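Local coordinates for protein COG3291: FOG: PKD repeat (Clostridium thermocellum, PDB 1WMX) that probably binds cellulose or related glucans, serving as the family 30 carbohydrate-binding module of the multidomain cellulase CelJ, at residues V11-D16 with S66-R71; F89-K94 with V170-I175. All coordinates share one frame; numbering follows the deposited sequence.

The two contacts lie at different levels of one fold. Contact 2 (89-94 with 170-175) lies within a sheet, where backbone hydrogen bonds align two antiparallel strands and side chains sort onto two faces. Contact 1 (11-16 with 66-71) runs between sheets and relies on aliphatic packing, a bridging water and, at its exposed margin, a sulfate. Both are largely buried; the exposed touching residues are R71 in contact 1 and K94 in contact 2. They meet because strands 11-14 and 168-178 are neighbours: I13 N lies 2.7 Å from I175 O, a probable hydrogen bond, and Q12 NE2 is hydrogen-bonded to D174 OD2.

Contact 1: residues V11-D16 with S66-R71; sequences VQIFKD and SLLTLR. With SO4 (sulfate ion), chain C.
The first torsion of I13 (chi1 -62°) puts CG2 anti to the backbone N and CG1 beside it, splitting the two branches between two leucines. CG2 reaches L68 CB at 4.0 Å, with the side chains crossing at about a right angle; CD1, at the end of the CG1 arm, comes to 4.4 Å from L70 CD1. V11 likewise holds CG1 anti to its N (chi1 176°), and this methyl lies 4.5 Å from L70 CG and also near R71 NH1, obliquely to the guanidinium. The summed buried area, 231 Å², fits such light, apolar contact. The position of the two segments in the fold explains why their strands do not pair. V11 and I13 are hydrogen-bonded through their backbones to I177 and I175 of strand 168-178, whereas S66 and L68 pair with F160 and L158 of strand 155-161, so the contact joins the two facing sheets of a beta-sandwich, and I13 also packs on L158 across the interior. Polar backbone groups are linked indirectly: one water donates to I13 O at 2.9 Å and to T69 O at 2.7 Å. At the exposed margin a sulfate, probably from the crystallisation liquor, spans both segments. Q12 N donates to sulfate O2 at 3.0 Å in a nearly straight bond (171°). From the other side of the contact, R71 NH1 binds sulfate O1 at 3.1 Å and R71 NH2 binds sulfate O4 at 3.0 Å, both more bent. NH1 also donates to L70 O, close to the guanidinium plane but above the plane of the carbonyl, which helps fix the rotation of the group.

Contact 2: residues F89-K94 with V170-I175; sequences FDIKGK and VWFSDI
Backbone hydrogen bonds align D90 with S173. D90 N donates to S173 O at 3.0 Å, nearly straight at 171°, and S173 N returns a more bent bond to D90 O, also 3.0 Å; this is an antiparallel hydrogen-bonded pair. Further along, W171 N donates to K92 O at 3.1 Å, while the reciprocal bond from K92 N to W171 O is weak. CA-H...O contacts, such as I91 CA to W171 O and F172 CA to D90 O, fill in between. Apolar contacts gather on the face bearing I91, V170 and F172. I91 CD1 lies over one face of the F172 ring, 4.2 Å from CE2, and reaches V170 CB at 3.9 Å. F89, with CG between its backbone N and carbonyl carbon (chi1 60°), runs alongside F172: F89 CD1 is 3.8 Å from F172 CD2, near the edge of the F172 ring, while F172 CE2 sits over a face of F89. With planes at 58°, the two rings meet obliquely. This face looks into the core of the beta-sandwich, since F172 also stacks on F160 of the opposing sheet. Strand 168-178 has the 86-93 strand on one flank and 48-55 as a further antiparallel neighbour, V170 bonding to L53 through the backbone. On the other face, the W171 indole presents its edge to K92 O, the carbonyl carbon of G93 and K94 N, the last 3.6 Å from CZ3, and its NE1 is hydrogen-bonded to D40 OD1. K92 NZ lies above the six-membered ring at a distance allowing at most weak cation-pi attraction. Among charged groups, the D90 and D174 side chains run side by side, with OD1 atoms 4.7 Å apart; such proximity may raise their proton affinity, partly offset by a long, weak ion pair of D174 with K176.

Contact 1: residues V11-D16 with S66-R71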
# COMPACT_ATOMS: atom_id res chain seq x y z
N VAL B 11 -9.27 12.83 18.02
CA VAL B 11 -9.77 11.61 17.40
C VAL B 11 -9.02 10.49 18.10
O VAL B 11 -7.82 10.29 17.87
CB VAL B 11 -9.49 11.59 15.88
CG1 VAL B 11 -9.94 10.26 15.29
CG2 VAL B 11 -10.24 12.73 15.21
N GLN B 12 -9.69 9.80 18.90
CA GLN B 12 -9.12 8.76 19.69
C GLN B 12 -9.09 7.44 18.89
O GLN B 12 -10.11 7.02 18.33
CB GLN B 12 -9.97 8.66 20.84
CG GLN B 12 -9.44 7.63 21.75
CD GLN B 12 -8.44 8.19 22.75
OE1 GLN B 12 -8.66 9.28 23.28
NE2 GLN B 12 -7.36 7.48 23.03
N ILE B 13 -7.92 6.80 18.79
CA ILE B 13 -7.78 5.58 18.01
C ILE B 13 -7.80 4.37 18.95
O ILE B 13 -8.40 3.34 18.64
CB ILE B 13 -6.50 5.61 17.15
CG1 ILE B 13 -6.59 6.77 16.16
CG2 ILE B 13 -6.33 4.30 16.40
CD1 ILE B 13 -5.34 6.99 15.34
N PHE B 14 -7.13 4.50 20.09
CA PHE B 14 -7.09 3.43 21.08
C PHE B 14 -7.09 4.03 22.47
O PHE B 14 -6.38 5.00 22.72
CB PHE B 14 -5.84 2.56 20.97
CG PHE B 14 -5.64 1.66 22.16
CD1 PHE B 14 -6.49 0.59 22.39
CD2 PHE B 14 -4.64 1.94 23.10
CE1 PHE B 14 -6.36 -0.19 23.55
CE2 PHE B 14 -4.51 1.17 24.27
CZ PHE B 14 -5.37 0.10 24.49
N LYS B 15 -7.86 3.43 23.36
CA LYS B 15 -7.91 3.90 24.73
C LYS B 15 -7.82 2.74 25.72
O LYS B 15 -6.84 2.62 26.47
CB LYS B 15 -9.18 4.71 24.98
CG LYS B 15 -9.31 5.21 26.40
CD LYS B 15 -10.34 6.32 26.51
CE LYS B 15 -10.36 6.91 27.92
NZ LYS B 15 -11.26 8.10 28.01
N ASP B 16 -8.81 1.86 25.69
CA ASP B 16 -8.81 0.74 26.62
C ASP B 16 -9.39 -0.56 26.08
O ASP B 16 -9.35 -1.58 26.77
CB ASP B 16 -9.58 1.15 27.87
CG ASP B 16 -11.02 1.52 27.55
OD1 ASP B 16 -11.77 1.86 28.49
OD2 ASP B 16 -11.41 1.49 26.36
N SER B 66 -0.65 -3.89 10.42
CA SER B 66 -1.71 -3.69 11.40
C SER B 66 -2.51 -2.46 11.00
O SER B 66 -1.95 -1.37 10.91
CB SER B 66 -1.13 -3.49 12.80
OG SER B 66 -2.19 -3.28 13.73
N LEU B 67 -3.80 -2.64 10.74
CA LEU B 67 -4.66 -1.52 10.38
C LEU B 67 -5.64 -1.23 11.51
O LEU B 67 -6.39 -2.11 11.94
CB LEU B 67 -5.44 -1.83 9.09
CG LEU B 67 -4.61 -2.09 7.82
CD1 LEU B 67 -5.49 -2.70 6.74
CD2 LEU B 67 -3.98 -0.81 7.33
N LEU B 68 -5.61 -0.00 12.01
CA LEU B 68 -6.51 0.41 13.09
C LEU B 68 -7.45 1.49 12.53
O LEU B 68 -7.03 2.61 12.27
CB LEU B 68 -5.70 0.95 14.26
CG LEU B 68 -4.65 0.01 14.86
CD1 LEU B 68 -3.84 0.75 15.90
CD2 LEU B 68 -5.32 -1.22 15.47
N THR B 69 -8.72 1.14 12.35
CA THR B 69 -9.68 2.06 11.80
C THR B 69 -10.02 3.24 12.72
O THR B 69 -9.96 3.12 13.95
CB THR B 69 -11.00 1.34 11.43
OG1 THR B 69 -11.59 0.82 12.62
CG2 THR B 69 -10.75 0.19 10.46
N LEU B 70 -10.39 4.36 12.11
CA LEU B 70 -10.77 5.56 12.84
C LEU B 70 -12.28 5.61 12.94
O LEU B 70 -12.83 6.15 13.89
CB LEU B 70 -10.27 6.82 12.10
CG LEU B 70 -8.80 7.21 12.22
CD1 LEU B 70 -7.89 6.04 11.92
CD2 LEU B 70 -8.52 8.36 11.26
N ARG B 71 -12.95 5.04 11.93
CA ARG B 71 -14.40 5.01 11.88
C ARG B 71 -14.96 3.69 11.35
O ARG B 71 -15.83 3.67 10.49
CB ARG B 71 -14.91 6.16 10.99
CG ARG B 71 -14.79 7.55 11.62
CD ARG B 71 -15.79 7.72 12.75
NE ARG B 71 -15.80 9.07 13.31
CZ ARG B 71 -14.95 9.50 14.24
NH1 ARG B 71 -14.02 8.70 14.74
NH2 ARG B 71 -15.05 10.75 14.69
S SO4 C . -13.53 9.53 18.41
O1 SO4 C . -12.80 8.53 17.61
O2 SO4 C . -12.61 10.13 19.39
O3 SO4 C . -14.65 8.89 19.11
O4 SO4 C . -14.04 10.58 17.51
O HOH W 1 -10.31 3.77 16.50

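Contact 2: residues F89-K94 with V170-I175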
# COMPACT_ATOMS: atom_id res chain seq x y z
N PHE B 89 0.75 9.25 21.12
CA PHE B 89 0.61 7.96 21.82
C PHE B 89 1.82 7.75 22.73
O PHE B 89 2.86 8.39 22.58
CB PHE B 89 0.54 6.83 20.77
CG PHE B 89 1.77 6.74 19.87
CD1 PHE B 89 2.90 6.03 20.28
CD2 PHE B 89 1.77 7.37 18.62
CE1 PHE B 89 4.03 5.96 19.45
CE2 PHE B 89 2.90 7.29 17.79
CZ PHE B 89 4.02 6.59 18.21
N ASP B 90 1.67 6.85 23.67
CA ASP B 90 2.77 6.49 24.57
C ASP B 90 3.18 5.10 24.15
O ASP B 90 2.35 4.31 23.72
CB ASP B 90 2.32 6.50 26.02
CG ASP B 90 1.80 7.84 26.45
OD1 ASP B 90 0.56 7.97 26.69
OD2 ASP B 90 2.62 8.81 26.56
N ILE B 91 4.46 4.82 24.28
CA ILE B 91 4.98 3.51 23.88
C ILE B 91 6.19 3.13 24.74
O ILE B 91 6.82 3.98 25.37
CB ILE B 91 5.41 3.56 22.41
CG1 ILE B 91 5.85 2.18 21.90
CG2 ILE B 91 6.58 4.54 22.21
CD1 ILE B 91 6.28 2.17 20.42
N LYS B 92 6.48 1.84 24.74
CA LYS B 92 7.62 1.26 25.47
C LYS B 92 7.87 -0.11 24.87
O LYS B 92 6.93 -0.86 24.59
CB LYS B 92 7.32 1.18 26.97
CG LYS B 92 6.60 -0.08 27.41
CD LYS B 92 6.59 -0.21 28.93
CE LYS B 92 5.97 -1.52 29.39
NZ LYS B 92 6.01 -1.68 30.86
N GLY B 93 9.13 -0.43 24.67
CA GLY B 93 9.51 -1.72 24.06
C GLY B 93 9.88 -2.76 25.10
O GLY B 93 10.12 -2.46 26.27
N LYS B 94 9.91 -4.08 24.63
CA LYS B 94 10.30 -5.18 25.52
C LYS B 94 11.77 -4.99 25.93
O LYS B 94 12.15 -5.22 27.09
CB LYS B 94 10.12 -6.50 24.80
CG LYS B 94 10.14 -7.69 25.75
CD LYS B 94 10.12 -9.02 25.02
CE LYS B 94 8.76 -9.33 24.40
NZ LYS B 94 8.74 -10.62 23.71
N VAL B 170 6.15 -4.16 21.48
CA VAL B 170 5.96 -2.82 22.02
C VAL B 170 4.52 -2.77 22.50
O VAL B 170 3.70 -3.62 22.15
CB VAL B 170 6.18 -1.69 20.98
CG1 VAL B 170 7.63 -1.65 20.56
CG2 VAL B 170 5.26 -1.89 19.78
N TRP B 171 4.23 -1.76 23.31
CA TRP B 171 2.91 -1.57 23.86
C TRP B 171 2.53 -0.11 23.61
O TRP B 171 3.36 0.78 23.78
CB TRP B 171 2.94 -1.88 25.35
CG TRP B 171 3.06 -3.34 25.66
CD1 TRP B 171 2.03 -4.23 25.84
CD2 TRP B 171 4.27 -4.09 25.80
NE1 TRP B 171 2.53 -5.48 26.10
CE2 TRP B 171 3.90 -5.43 26.08
CE3 TRP B 171 5.63 -3.77 25.72
CZ2 TRP B 171 4.85 -6.44 26.28
CZ3 TRP B 171 6.58 -4.78 25.92
CH2 TRP B 171 6.18 -6.10 26.20
N PHE B 172 1.30 0.12 23.19
CA PHE B 172 0.84 1.48 22.92
C PHE B 172 -0.19 1.88 23.96
O PHE B 172 -0.84 1.03 24.58
CB PHE B 172 0.19 1.60 21.53
CG PHE B 172 1.14 1.40 20.36
CD1 PHE B 172 1.46 0.12 19.91
CD2 PHE B 172 1.69 2.49 19.69
CE1 PHE B 172 2.30 -0.07 18.80
CE2 PHE B 172 2.53 2.32 18.58
CZ PHE B 172 2.83 1.03 18.14
N SER B 173 -0.36 3.17 24.14
CA SER B 173 -1.34 3.68 25.08
C SER B 173 -1.84 5.03 24.58
O SER B 173 -1.11 5.76 23.91
CB SER B 173 -0.70 3.85 26.47
OG SER B 173 -1.62 4.42 27.38
N ASP B 174 -3.09 5.35 24.89
CA ASP B 174 -3.66 6.63 24.52
C ASP B 174 -3.32 7.09 23.10
O ASP B 174 -2.76 8.17 22.92
CB ASP B 174 -3.18 7.69 25.52
CG ASP B 174 -4.06 8.92 25.56
OD1 ASP B 174 -3.62 9.95 26.11
OD2 ASP B 174 -5.20 8.87 25.05
N ILE B 175 -3.65 6.27 22.10
CA ILE B 175 -3.36 6.64 20.73
C ILE B 175 -4.46 7.57 20.19
O ILE B 175 -5.65 7.21 20.19
CB ILE B 175 -3.29 5.40 19.80
CG1 ILE B 175 -2.27 4.39 20.34
CG2 ILE B 175 -2.88 5.83 18.39
CD1 ILE B 175 -2.23 3.09 19.54